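Local atomic coordinates of uncharacterized protein YacP (Bacillus subtilis, PDB entry 5MQ8), a protein that acts as an endoribonuclease involved in ribosome-dependent mRNA decay. Residues Arg47-Leu60 with Val69-Arg83. Sequence-based numbering, arbitrary orientation.
Sequences RVIVVFDAHLVKGL and VEVIFTKENETADER
Val50 and Phe52 each give their backbone N and O to segment 69-83: Val50 N donates to Glu70 O (2.8 Å), Val50 O accepts from Ile72 N, Phe52 N donates to Ile72 O, and Phe52 O accepts from Thr74 N (3.0 Å). Towards the start of the ladder, direct backbone bonding gives way to a water bridge: one water donates to Val48 O and accepts from Glu70 N. Alongside, Arg47 NH2 donates to Glu70 OE2 at 3.0 Å, a hydrogen-bonded salt bridge with the two flat groups nearly coplanar; a second water, accepting from Arg47 NE, donates to the same oxygen. The strands run parallel, 22° apart, and 70-73 is one of the two outermost strands of the PIN-like sheet within this chain, whereas Ile49 and Val51 bond on their other side to strand 3-7. Beyond the strands, Thr74 OG1 sits between its backbone N and carbonyl carbon (chi1 58°), which brings it to Ala54 N as acceptor (3.1 Å, 166° at the hydrogen); it donates weakly to Glu78 O. Asp53 OD1 accepts from His55 N in an Asx turn, and His55 NE2 reaches Glu76 O through a weak, bent bond. Phe73 presents one face to Phe52 CB, 4.0 Å from the ring centroid. On the sheet face bearing Ile49, Val51 CG1 packs against Ala80 and Arg83 CG, whose guanidinium grips Glu78 side-on.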
ATOM      1  N   ARG A  47     -13.690 -15.376  13.046  1.00 34.73           N
ATOM      2  CA  ARG A  47     -13.701 -16.135  11.808  1.00 33.00           C
ATOM      3  C   ARG A  47     -14.824 -15.576  10.909  1.00 34.68           C
ATOM      4  O   ARG A  47     -15.920 -15.283  11.389  1.00 32.01           O
ATOM      5  CB  ARG A  47     -13.888 -17.616  12.085  1.00 32.59           C
ATOM      6  CG  ARG A  47     -13.702 -18.453  10.842  1.00 41.81           C
ATOM      7  CD  ARG A  47     -14.009 -19.883  11.138  1.00 50.97           C
ATOM      8  NE  ARG A  47     -13.963 -20.696   9.926  1.00 55.94           N
ATOM      9  CZ  ARG A  47     -13.994 -22.020   9.934  1.00 58.46           C
ATOM     10  NH1 ARG A  47     -14.059 -22.680  11.082  1.00 37.56           N
ATOM     11  NH2 ARG A  47     -13.957 -22.696   8.797  1.00 47.65           N
ATOM     12  N   VAL A  48     -14.515 -15.357   9.622  1.00 31.24           N
ATOM     13  CA  VAL A  48     -15.439 -14.781   8.643  1.00 30.03           C
ATOM     14  C   VAL A  48     -15.622 -15.716   7.469  1.00 31.91           C
ATOM     15  O   VAL A  48     -14.642 -16.142   6.864  1.00 31.23           O
ATOM     16  CB  VAL A  48     -14.994 -13.365   8.173  1.00 33.58           C
ATOM     17  CG1 VAL A  48     -15.950 -12.807   7.121  1.00 33.60           C
ATOM     18  CG2 VAL A  48     -14.877 -12.396   9.344  1.00 33.22           C
ATOM     19  N   ILE A  49     -16.887 -16.034   7.139  1.00 28.75           N
ATOM     20  CA  ILE A  49     -17.209 -16.857   5.979  1.00 27.81           C
ATOM     21  C   ILE A  49     -18.189 -16.080   5.104  1.00 31.28           C
ATOM     22  O   ILE A  49     -19.259 -15.689   5.567  1.00 31.52           O
ATOM     23  CB  ILE A  49     -17.685 -18.298   6.324  1.00 30.75           C
ATOM     24  CG1 ILE A  49     -16.637 -19.033   7.207  1.00 31.52           C
ATOM     25  CG2 ILE A  49     -17.968 -19.089   5.026  1.00 30.79           C
ATOM     26  CD1 ILE A  49     -17.061 -20.407   7.761  1.00 38.37           C
ATOM     27  N   VAL A  50     -17.822 -15.855   3.844  1.00 28.45           N
ATOM     28  CA  VAL A  50     -18.683 -15.124   2.913  1.00 27.40           C
ATOM     29  C   VAL A  50     -19.370 -16.124   1.986  1.00 30.44           C
ATOM     30  O   VAL A  50     -18.700 -16.895   1.298  1.00 30.71           O
ATOM     31  CB  VAL A  50     -17.941 -13.986   2.156  1.00 29.95           C
ATOM     32  CG1 VAL A  50     -18.912 -13.158   1.317  1.00 28.83           C
ATOM     33  CG2 VAL A  50     -17.198 -13.078   3.134  1.00 29.75           C
ATOM     34  N   VAL A  51     -20.702 -16.097   1.980  1.00 26.15           N
ATOM     35  CA  VAL A  51     -21.545 -16.973   1.170  1.00 26.36           C
ATOM     36  C   VAL A  51     -22.181 -16.183   0.032  1.00 31.29           C
ATOM     37  O   VAL A  51     -22.936 -15.227   0.253  1.00 30.93           O
ATOM     38  CB  VAL A  51     -22.588 -17.749   2.033  1.00 30.61           C
ATOM     39  CG1 VAL A  51     -23.508 -18.621   1.169  1.00 30.99           C
ATOM     40  CG2 VAL A  51     -21.890 -18.596   3.082  1.00 30.28           C
ATOM     41  N   PHE A  52     -21.859 -16.585  -1.183  1.00 28.72           N
ATOM     42  CA  PHE A  52     -22.373 -15.971  -2.384  1.00 28.72           C
ATOM     43  C   PHE A  52     -23.339 -16.908  -3.087  1.00 34.40           C
ATOM     44  O   PHE A  52     -23.030 -18.085  -3.310  1.00 33.57           O
ATOM     45  CB  PHE A  52     -21.240 -15.595  -3.348  1.00 30.71           C
ATOM     46  CG  PHE A  52     -20.362 -14.452  -2.903  1.00 33.32           C
ATOM     47  CD1 PHE A  52     -20.860 -13.153  -2.833  1.00 36.28           C
ATOM     48  CD2 PHE A  52     -19.017 -14.658  -2.617  1.00 35.60           C
ATOM     49  CE1 PHE A  52     -20.032 -12.086  -2.452  1.00 36.77           C
ATOM     50  CE2 PHE A  52     -18.192 -13.588  -2.236  1.00 37.72           C
ATOM     51  CZ  PHE A  52     -18.708 -12.314  -2.147  1.00 35.51           C
ATOM     52  N   ASP A  53     -24.504 -16.374  -3.454  1.00 31.75           N
ATOM     53  CA  ASP A  53     -25.484 -17.111  -4.220  1.00 32.55           C
ATOM     54  C   ASP A  53     -24.843 -17.245  -5.628  1.00 37.59           C
ATOM     55  O   ASP A  53     -24.578 -16.229  -6.275  1.00 35.84           O
ATOM     56  CB  ASP A  53     -26.802 -16.312  -4.283  1.00 34.70           C
ATOM     57  CG  ASP A  53     -27.912 -17.048  -5.015  1.00 41.08           C
ATOM     58  OD1 ASP A  53     -27.747 -17.315  -6.232  1.00 40.56           O
ATOM     59  OD2 ASP A  53     -28.933 -17.373  -4.368  1.00 41.46           O
ATOM     60  N   ALA A  54     -24.544 -18.495  -6.055  1.00 37.00           N
ATOM     61  CA  ALA A  54     -23.883 -18.803  -7.335  1.00 38.39           C
ATOM     62  C   ALA A  54     -24.636 -18.345  -8.604  1.00 45.68           C
ATOM     63  O   ALA A  54     -24.006 -18.174  -9.651  1.00 45.45           O
ATOM     64  CB  ALA A  54     -23.572 -20.290  -7.416  1.00 38.93           C
ATOM     65  N   HIS A  55     -25.964 -18.147  -8.518  1.00 44.95           N
ATOM     66  CA  HIS A  55     -26.753 -17.669  -9.659  1.00 46.41           C
ATOM     67  C   HIS A  55     -26.734 -16.150  -9.828  1.00 51.84           C
ATOM     68  O   HIS A  55     -27.103 -15.659 -10.901  1.00 52.25           O
ATOM     69  CB  HIS A  55     -28.190 -18.201  -9.618  1.00 47.32           C
ATOM     70  CG  HIS A  55     -28.245 -19.655  -9.942  1.00 50.97           C
ATOM     71  ND1 HIS A  55     -28.095 -20.111 -11.248  1.00 52.83           N
ATOM     72  CD2 HIS A  55     -28.315 -20.718  -9.112  1.00 52.77           C
ATOM     73  CE1 HIS A  55     -28.123 -21.429 -11.169  1.00 52.41           C
ATOM     74  NE2 HIS A  55     -28.246 -21.839  -9.903  1.00 52.80           N
ATOM     75  N   LEU A  56     -26.301 -15.409  -8.789  1.00 47.01           N
ATOM     76  CA  LEU A  56     -26.267 -13.940  -8.830  1.00 45.98           C
ATOM     77  C   LEU A  56     -24.852 -13.351  -8.853  1.00 48.18           C
ATOM     78  O   LEU A  56     -24.649 -12.259  -9.396  1.00 48.54           O
ATOM     79  CB  LEU A  56     -27.066 -13.349  -7.653  1.00 45.77           C
ATOM     80  CG  LEU A  56     -28.527 -13.805  -7.500  1.00 49.82           C
ATOM     81  CD1 LEU A  56     -28.978 -13.701  -6.063  1.00 48.88           C
ATOM     82  CD2 LEU A  56     -29.452 -13.011  -8.406  1.00 53.02           C
ATOM     83  N   VAL A  57     -23.883 -14.043  -8.232  1.00 42.06           N
ATOM     84  CA  VAL A  57     -22.512 -13.544  -8.157  1.00 40.98           C
ATOM     85  C   VAL A  57     -21.559 -14.440  -8.939  1.00 45.15           C
ATOM     86  O   VAL A  57     -21.630 -15.669  -8.834  1.00 44.62           O
ATOM     87  CB  VAL A  57     -22.039 -13.318  -6.688  1.00 44.00           C
ATOM     88  CG1 VAL A  57     -20.652 -12.661  -6.633  1.00 43.34           C
ATOM     89  CG2 VAL A  57     -23.055 -12.491  -5.894  1.00 43.20           C
ATOM     90  N   LYS A  58     -20.662 -13.797  -9.711  1.00 42.63           N
ATOM     91  CA  LYS A  58     -19.624 -14.412 -10.537  1.00 43.37           C
ATOM     92  C   LYS A  58     -18.729 -15.316  -9.691  1.00 49.15           C
ATOM     93  O   LYS A  58     -18.236 -14.896  -8.638  1.00 47.70           O
ATOM     94  CB  LYS A  58     -18.802 -13.303 -11.223  1.00 46.02           C
ATOM     95  CG  LYS A  58     -17.561 -13.760 -11.980  1.00 59.47           C
ATOM     96  CD  LYS A  58     -17.803 -14.128 -13.430  1.00 70.64           C
ATOM     97  CE  LYS A  58     -16.731 -15.064 -13.942  1.00 85.87           C
ATOM     98  NZ  LYS A  58     -15.396 -14.403 -14.036  1.00 96.93           N
ATOM     99  N   GLY A  59     -18.553 -16.551 -10.163  1.00 48.55           N
ATOM    100  CA  GLY A  59     -17.712 -17.555  -9.523  1.00 49.37           C
ATOM    101  C   GLY A  59     -16.243 -17.195  -9.600  1.00 57.01           C
ATOM    102  O   GLY A  59     -15.818 -16.461 -10.503  1.00 55.29           O
ATOM    103  N   LEU A  60     -15.474 -17.676  -8.614  1.00 58.40           N
ATOM    104  CA  LEU A  60     -14.035 -17.444  -8.484  1.00 60.56           C
ATOM    105  C   LEU A  60     -13.236 -18.046  -9.646  1.00 71.01           C
ATOM    106  O   LEU A  60     -12.308 -17.394 -10.140  1.00 71.44           O
ATOM    107  CB  LEU A  60     -13.540 -18.001  -7.134  1.00 60.26           C
ATOM    108  CG  LEU A  60     -13.203 -17.008  -6.009  1.00 64.81           C
ATOM    109  CD1 LEU A  60     -14.097 -15.777  -6.013  1.00 64.70           C
ATOM    110  CD2 LEU A  60     -13.283 -17.688  -4.655  1.00 67.50           C
ATOM    111  N   VAL A  69     -10.108 -14.897   4.292  1.00 47.09           N
ATOM    112  CA  VAL A  69     -11.562 -15.068   4.144  1.00 44.49           C
ATOM    113  C   VAL A  69     -11.932 -16.343   3.431  1.00 42.05           C
ATOM    114  O   VAL A  69     -11.540 -16.545   2.283  1.00 40.80           O
ATOM    115  CB  VAL A  69     -12.233 -13.866   3.412  1.00 47.70           C
ATOM    116  CG1 VAL A  69     -13.738 -13.861   3.618  1.00 47.48           C
ATOM    117  CG2 VAL A  69     -11.643 -12.545   3.837  1.00 47.37           C
ATOM    118  N   GLU A  70     -12.786 -17.140   4.063  1.00 36.06           N
ATOM    119  CA  GLU A  70     -13.330 -18.319   3.408  1.00 35.14           C
ATOM    120  C   GLU A  70     -14.525 -17.830   2.562  1.00 36.28           C
ATOM    121  O   GLU A  70     -15.414 -17.149   3.073  1.00 34.99           O
ATOM    122  CB  GLU A  70     -13.777 -19.356   4.440  1.00 36.40           C
ATOM    123  CG  GLU A  70     -14.184 -20.676   3.811  1.00 45.69           C
ATOM    124  CD  GLU A  70     -14.476 -21.802   4.778  1.00 59.58           C
ATOM    125  OE1 GLU A  70     -14.943 -22.857   4.303  1.00 52.98           O
ATOM    126  OE2 GLU A  70     -14.231 -21.644   5.996  1.00 54.91           O
ATOM    127  N   VAL A  71     -14.510 -18.148   1.271  1.00 32.38           N
ATOM    128  CA  VAL A  71     -15.547 -17.756   0.325  1.00 31.97           C
ATOM    129  C   VAL A  71     -16.226 -19.020  -0.190  1.00 37.81           C
ATOM    130  O   VAL A  71     -15.553 -19.898  -0.734  1.00 37.85           O
ATOM    131  CB  VAL A  71     -14.965 -16.873  -0.809  1.00 34.11           C
ATOM    132  CG1 VAL A  71     -15.989 -16.641  -1.908  1.00 32.90           C
ATOM    133  CG2 VAL A  71     -14.443 -15.542  -0.257  1.00 33.46           C
ATOM    134  N   ILE A  72     -17.560 -19.116   0.005  1.00 34.55           N
ATOM    135  CA  ILE A  72     -18.351 -20.283  -0.388  1.00 33.79           C
ATOM    136  C   ILE A  72     -19.468 -19.890  -1.328  1.00 38.07           C
ATOM    137  O   ILE A  72     -20.187 -18.935  -1.062  1.00 38.32           O
ATOM    138  CB  ILE A  72     -18.853 -21.080   0.859  1.00 36.35           C
ATOM    139  CG1 ILE A  72     -17.677 -21.797   1.538  1.00 36.20           C
ATOM    140  CG2 ILE A  72     -19.947 -22.108   0.496  1.00 37.77           C
ATOM    141  CD1 ILE A  72     -17.917 -22.240   2.903  1.00 38.28           C
ATOM    142  N   PHE A  73     -19.592 -20.611  -2.439  1.00 34.49           N
ATOM    143  CA  PHE A  73     -20.668 -20.409  -3.390  1.00 34.66           C
ATOM    144  C   PHE A  73     -21.722 -21.487  -3.150  1.00 41.46           C
ATOM    145  O   PHE A  73     -21.369 -22.618  -2.809  1.00 41.77           O
ATOM    146  CB  PHE A  73     -20.143 -20.420  -4.837  1.00 35.66           C
ATOM    147  CG  PHE A  73     -19.482 -19.121  -5.237  1.00 36.13           C
ATOM    148  CD1 PHE A  73     -18.178 -18.838  -4.852  1.00 39.40           C
ATOM    149  CD2 PHE A  73     -20.172 -18.168  -5.969  1.00 37.50           C
ATOM    150  CE1 PHE A  73     -17.572 -17.624  -5.199  1.00 39.67           C
ATOM    151  CE2 PHE A  73     -19.563 -16.960  -6.323  1.00 40.46           C
ATOM    152  CZ  PHE A  73     -18.267 -16.693  -5.925  1.00 38.67           C
ATOM    153  N   THR A  74     -23.017 -21.130  -3.267  1.00 38.99           N
ATOM    154  CA  THR A  74     -24.110 -22.094  -3.077  1.00 39.03           C
ATOM    155  C   THR A  74     -24.136 -23.111  -4.237  1.00 45.65           C
ATOM    156  O   THR A  74     -23.506 -22.877  -5.271  1.00 43.77           O
ATOM    157  CB  THR A  74     -25.470 -21.373  -2.950  1.00 39.80           C
ATOM    158  OG1 THR A  74     -25.717 -20.589  -4.120  1.00 40.28           O
ATOM    159  CG2 THR A  74     -25.581 -20.524  -1.700  1.00 33.05           C
ATOM    160  N   LYS A  75     -24.843 -24.250  -4.048  1.00 46.78           N
ATOM    161  CA  LYS A  75     -25.062 -25.258  -5.091  1.00 48.72           C
ATOM    162  C   LYS A  75     -26.213 -24.742  -5.960  1.00 56.59           C
ATOM    163  O   LYS A  75     -26.808 -23.710  -5.627  1.00 57.91           O
ATOM    164  CB  LYS A  75     -25.461 -26.624  -4.487  1.00 51.99           C
ATOM    165  CG  LYS A  75     -24.376 -27.345  -3.695  1.00 64.51           C
ATOM    166  CD  LYS A  75     -23.572 -28.363  -4.505  1.00 75.35           C
ATOM    167  CE  LYS A  75     -24.222 -29.726  -4.556  1.00 83.90           C
ATOM    168  NZ  LYS A  75     -23.408 -30.684  -5.344  1.00 90.33           N
ATOM    169  N   GLU A  76     -26.595 -25.520  -6.998  1.00 54.77           N
ATOM    170  CA  GLU A  76     -27.614 -25.212  -8.014  1.00 55.27           C
ATOM    171  C   GLU A  76     -28.944 -24.577  -7.486  1.00 57.14           C
ATOM    172  O   GLU A  76     -29.197 -23.417  -7.814  1.00 57.53           O
ATOM    173  CB  GLU A  76     -27.909 -26.438  -8.899  1.00 57.21           C
ATOM    174  CG  GLU A  76     -28.235 -26.058 -10.341  1.00 72.77           C
ATOM    175  CD  GLU A  76     -28.291 -27.212 -11.327  1.00106.24           C
ATOM    176  OE1 GLU A  76     -27.219 -27.612 -11.837  1.00103.40           O
ATOM    177  OE2 GLU A  76     -29.410 -27.699 -11.610  1.00105.84           O
ATOM    178  N   ASN A  77     -29.790 -25.296  -6.726  1.00 51.02           N
ATOM    179  CA  ASN A  77     -31.057 -24.692  -6.267  1.00 50.11           C
ATOM    180  C   ASN A  77     -31.035 -24.321  -4.789  1.00 50.76           C
ATOM    181  O   ASN A  77     -32.077 -24.263  -4.115  1.00 51.24           O
ATOM    182  CB  ASN A  77     -32.253 -25.587  -6.616  1.00 54.90           C
ATOM    183  CG  ASN A  77     -32.643 -25.517  -8.074  1.00 87.62           C
ATOM    184  OD1 ASN A  77     -32.234 -26.341  -8.898  1.00 84.21           O
ATOM    185  ND2 ASN A  77     -33.437 -24.518  -8.425  1.00 81.34           N
ATOM    186  N   GLU A  78     -29.828 -24.032  -4.297  1.00 43.16           N
ATOM    187  CA  GLU A  78     -29.575 -23.724  -2.903  1.00 39.55           C
ATOM    188  C   GLU A  78     -29.438 -22.233  -2.730  1.00 38.56           C
ATOM    189  O   GLU A  78     -28.747 -21.584  -3.507  1.00 37.65           O
ATOM    190  CB  GLU A  78     -28.302 -24.458  -2.453  1.00 40.36           C
ATOM    191  CG  GLU A  78     -28.012 -24.353  -0.965  1.00 40.50           C
ATOM    192  CD  GLU A  78     -26.602 -24.740  -0.565  1.00 43.66           C
ATOM    193  OE1 GLU A  78     -26.418 -25.130   0.608  1.00 38.98           O
ATOM    194  OE2 GLU A  78     -25.682 -24.645  -1.409  1.00 35.22           O
ATOM    195  N   THR A  79     -30.119 -21.683  -1.729  1.00 34.45           N
ATOM    196  CA  THR A  79     -30.035 -20.255  -1.431  1.00 33.95           C
ATOM    197  C   THR A  79     -28.985 -20.043  -0.334  1.00 37.06           C
ATOM    198  O   THR A  79     -28.640 -20.988   0.382  1.00 35.50           O
ATOM    199  CB  THR A  79     -31.402 -19.696  -1.017  1.00 42.07           C
ATOM    200  OG1 THR A  79     -31.940 -20.524   0.012  1.00 42.37           O
ATOM    201  CG2 THR A  79     -32.382 -19.604  -2.193  1.00 39.46           C
ATOM    202  N   ALA A  80     -28.495 -18.800  -0.203  1.00 33.71           N
ATOM    203  CA  ALA A  80     -27.488 -18.398   0.766  1.00 32.89           C
ATOM    204  C   ALA A  80     -27.900 -18.731   2.187  1.00 37.13           C
ATOM    205  O   ALA A  80     -27.060 -19.210   2.937  1.00 37.98           O
ATOM    206  CB  ALA A  80     -27.174 -16.914   0.627  1.00 33.47           C
ATOM    207  N   ASP A  81     -29.191 -18.546   2.549  1.00 33.24           N
ATOM    208  CA  ASP A  81     -29.680 -18.861   3.894  1.00 32.56           C
ATOM    209  C   ASP A  81     -29.583 -20.357   4.233  1.00 35.26           C
ATOM    210  O   ASP A  81     -29.382 -20.693   5.394  1.00 34.11           O
ATOM    211  CB  ASP A  81     -31.098 -18.315   4.140  1.00 33.82           C
ATOM    212  CG  ASP A  81     -32.195 -18.984   3.361  1.00 38.90           C
ATOM    213  OD1 ASP A  81     -32.151 -18.927   2.130  1.00 39.23           O
ATOM    214  OD2 ASP A  81     -33.141 -19.493   3.990  1.00 42.34           O
ATOM    215  N   GLU A  82     -29.721 -21.235   3.222  1.00 32.09           N
ATOM    216  CA  GLU A  82     -29.624 -22.691   3.385  1.00 32.45           C
ATOM    217  C   GLU A  82     -28.165 -23.098   3.625  1.00 37.53           C
ATOM    218  O   GLU A  82     -27.897 -23.877   4.543  1.00 38.09           O
ATOM    219  CB  GLU A  82     -30.220 -23.434   2.179  1.00 33.39           C
ATOM    220  CG  GLU A  82     -31.732 -23.279   2.085  1.00 38.96           C
ATOM    221  CD  GLU A  82     -32.399 -23.775   0.813  1.00 59.30           C
ATOM    222  OE1 GLU A  82     -31.695 -24.003  -0.198  1.00 44.49           O
ATOM    223  OE2 GLU A  82     -33.644 -23.892   0.816  1.00 61.27           O
ATOM    224  N   ARG A  83     -27.224 -22.515   2.850  1.00 33.45           N
ATOM    225  CA  ARG A  83     -25.793 -22.763   3.023  1.00 33.31           C
ATOM    226  C   ARG A  83     -25.305 -22.219   4.362  1.00 34.96           C
ATOM    227  O   ARG A  83     -24.577 -22.910   5.067  1.00 34.44           O
ATOM    228  CB  ARG A  83     -24.962 -22.237   1.834  1.00 33.03           C
ATOM    229  CG  ARG A  83     -23.443 -22.473   1.957  1.00 40.26           C
ATOM    230  CD  ARG A  83     -23.045 -23.941   2.090  1.00 38.64           C
ATOM    231  NE  ARG A  83     -23.391 -24.671   0.877  1.00 34.31           N
ATOM    232  CZ  ARG A  83     -22.530 -25.310   0.096  1.00 52.97           C
ATOM    233  NH1 ARG A  83     -21.250 -25.398   0.435  1.00 32.87           N
ATOM    234  NH2 ARG A  83     -22.950 -25.902  -1.011  1.00 50.00           N
TER
HETATM  235  O   HOH W   1     -12.691 -20.009   7.507  1.00 74.92           O
HETATM  236  O   HOH W   2     -12.225 -17.423   6.851  1.00 61.26           O